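PDB 5KLP: Orf34 from Pseudomonas syringae pv. syringae, which transfers acetyl groups from acetyl-CoA to host proteins such as tubulin, with inositol hexakisphosphate as cofactor, impairing the host microtubule network and immunity. Local coordinates for residues V73-E76 with N77-P81. The protein carries 10 engineered substitutions. Sequence-based numbering, arbitrary orientation.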
loop_
_atom_site.group_PDB
_atom_site.type_symbol
_atom_site.label_atom_id
_atom_site.label_comp_id
_atom_site.label_asym_id
_atom_site.label_seq_id
_atom_site.Cartn_x
_atom_site.Cartn_y
_atom_site.Cartn_z
ATOM N N VAL A 73 -7.650 9.705 5.653
ATOM C CA VAL A 73 -8.595 8.590 5.588
ATOM C C VAL A 73 -10.034 9.087 5.636
ATOM O O VAL A 73 -10.894 8.654 4.858
ATOM C CB VAL A 73 -8.362 7.601 6.742
ATOM C CG1 VAL A 73 -9.560 6.681 6.906
ATOM C CG2 VAL A 73 -7.076 6.820 6.517
ATOM N N TYR A 74 -10.284 10.011 6.560
ATOM C CA TYR A 74 -11.602 10.618 6.737
ATOM C C TYR A 74 -12.082 11.281 5.428
ATOM O O TYR A 74 -13.245 11.166 5.047
ATOM C CB TYR A 74 -11.561 11.615 7.896
ATOM C CG TYR A 74 -12.891 12.239 8.218
ATOM C CD1 TYR A 74 -13.863 11.507 8.889
ATOM C CD2 TYR A 74 -13.166 13.559 7.901
ATOM C CE1 TYR A 74 -15.083 12.065 9.209
ATOM C CE2 TYR A 74 -14.383 14.129 8.225
ATOM C CZ TYR A 74 -15.335 13.376 8.877
ATOM O OH TYR A 74 -16.546 13.931 9.190
ATOM N N ILE A 75 -11.187 12.002 4.759
ATOM C CA ILE A 75 -11.518 12.677 3.503
ATOM C C ILE A 75 -11.783 11.670 2.370
ATOM O O ILE A 75 -12.750 11.776 1.615
ATOM C CB ILE A 75 -10.352 13.599 3.044
ATOM C CG1 ILE A 75 -10.193 14.805 3.973
ATOM C CG2 ILE A 75 -10.531 14.017 1.599
ATOM C CD1 ILE A 75 -11.410 15.637 4.117
ATOM N N GLU A 76 -10.936 10.660 2.281
ATOM C CA GLU A 76 -11.055 9.704 1.186
ATOM C C GLU A 76 -12.306 8.837 1.339
ATOM O O GLU A 76 -12.946 8.483 0.351
ATOM C CB GLU A 76 -9.802 8.829 1.105
ATOM C CG GLU A 76 -8.547 9.519 0.548
ATOM C CD GLU A 76 -8.711 10.039 -0.892
ATOM O OE1 GLU A 76 -9.719 9.725 -1.553
ATOM O OE2 GLU A 76 -7.803 10.740 -1.384
ATOM N N ASN A 77 -12.693 8.543 2.579
ATOM C CA ASN A 77 -13.923 7.800 2.807
ATOM C C ASN A 77 -15.142 8.562 2.307
ATOM O O ASN A 77 -16.130 7.963 1.869
ATOM C CB ASN A 77 -14.094 7.469 4.289
ATOM C CG ASN A 77 -13.369 6.205 4.684
ATOM O OD1 ASN A 77 -13.136 5.323 3.851
ATOM N ND2 ASN A 77 -13.018 6.097 5.964
ATOM N N GLN A 78 -15.063 9.884 2.385
ATOM C CA GLN A 78 -16.113 10.755 1.888
ATOM C C GLN A 78 -16.078 10.892 0.380
ATOM O O GLN A 78 -17.123 10.872 -0.247
ATOM C CB GLN A 78 -16.014 12.126 2.540
ATOM C CG GLN A 78 -16.206 12.038 4.027
ATOM C CD GLN A 78 -17.499 11.350 4.409
ATOM O OE1 GLN A 78 -17.490 10.235 4.933
ATOM N NE2 GLN A 78 -18.621 12.007 4.138
ATOM N N ARG A 79 -14.885 11.047 -0.194
ATOM C CA ARG A 79 -14.758 11.190 -1.644
ATOM C C ARG A 79 -15.269 9.935 -2.353
ATOM O O ARG A 79 -15.840 10.013 -3.439
ATOM C CB ARG A 79 -13.299 11.438 -2.063
ATOM C CG ARG A 79 -12.704 12.740 -1.528
ATOM C CD ARG A 79 -11.297 13.050 -2.063
ATOM N NE ARG A 79 -11.236 13.105 -3.526
ATOM C CZ ARG A 79 -10.850 12.117 -4.331
ATOM N NH1 ARG A 79 -10.462 10.941 -3.840
ATOM N NH2 ARG A 79 -10.850 12.314 -5.645
ATOM N N ASN A 80 -15.032 8.779 -1.741
ATOM C CA ASN A 80 -15.382 7.488 -2.340
ATOM C C ASN A 80 -16.158 6.621 -1.360
ATOM O O ASN A 80 -15.584 5.720 -0.758
ATOM C CB ASN A 80 -14.129 6.722 -2.764
ATOM C CG ASN A 80 -13.145 7.579 -3.520
ATOM O OD1 ASN A 80 -13.320 7.837 -4.705
ATOM N ND2 ASN A 80 -12.085 8.018 -2.834
ATOM N N PRO A 81 -17.455 6.887 -1.186
ATOM C CA PRO A 81 -18.245 6.085 -0.242
ATOM C C PRO A 81 -18.123 4.597 -0.571
ATOM O O PRO A 81 -18.060 4.229 -1.745
ATOM C CB PRO A 81 -19.676 6.611 -0.426
ATOM C CG PRO A 81 -19.660 7.346 -1.730
ATOM C CD PRO A 81 -18.274 7.878 -1.902
#
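E76 and R79 form an i to i+3 salt bridge on the last turn of helix 61-79, the C-terminal end of a helix that reaches the inositol hexakisphosphate pocket. E76 OE1 accepts from R79 NH1 at 2.7 Å. It uses its syn lone pair, and it lies in the guanidinium plane, at the edge. The carboxylate itself stands nearly perpendicular to that plane, at 81°. R79 is bent about its CG-CD bond (chi3 57°), and NH1 meets E76 OE1 alongside the E76 side chain. Its NH2 makes a salt bridge to the bound inositol hexakisphosphate. E76 thus probably helps to orient a ligand-binding arginine. E76 OE2 pairs with R335 of helix 324-340, another residue of the inositol phosphate site. One buried carboxylate therefore holds two arginines of the pocket. The aliphatic part of R79 also packs on I75, with CD 3.9 Å from I75 CG2.

The N77 side chain runs beside that of V73, which lies one turn earlier in the helix. Its ND2 is 3.6 Å from V73 CG1, while its OD1 takes the backbone N-H of L85. This bond ties the helix to the start of strand 85-87. In the backbone, N77 N bonds to V73 O at 2.9 Å and R79 N to I75 O at the same distance.

N80 is the first residue to leave helical angles, yet its N still bonds to E76 O at 3.0 Å. Its side chain turns back along E76, with amide and carboxylate planes almost coplanar. From there N80 ND2 gives a second, weak bond to E76 O, 3.3 Å long.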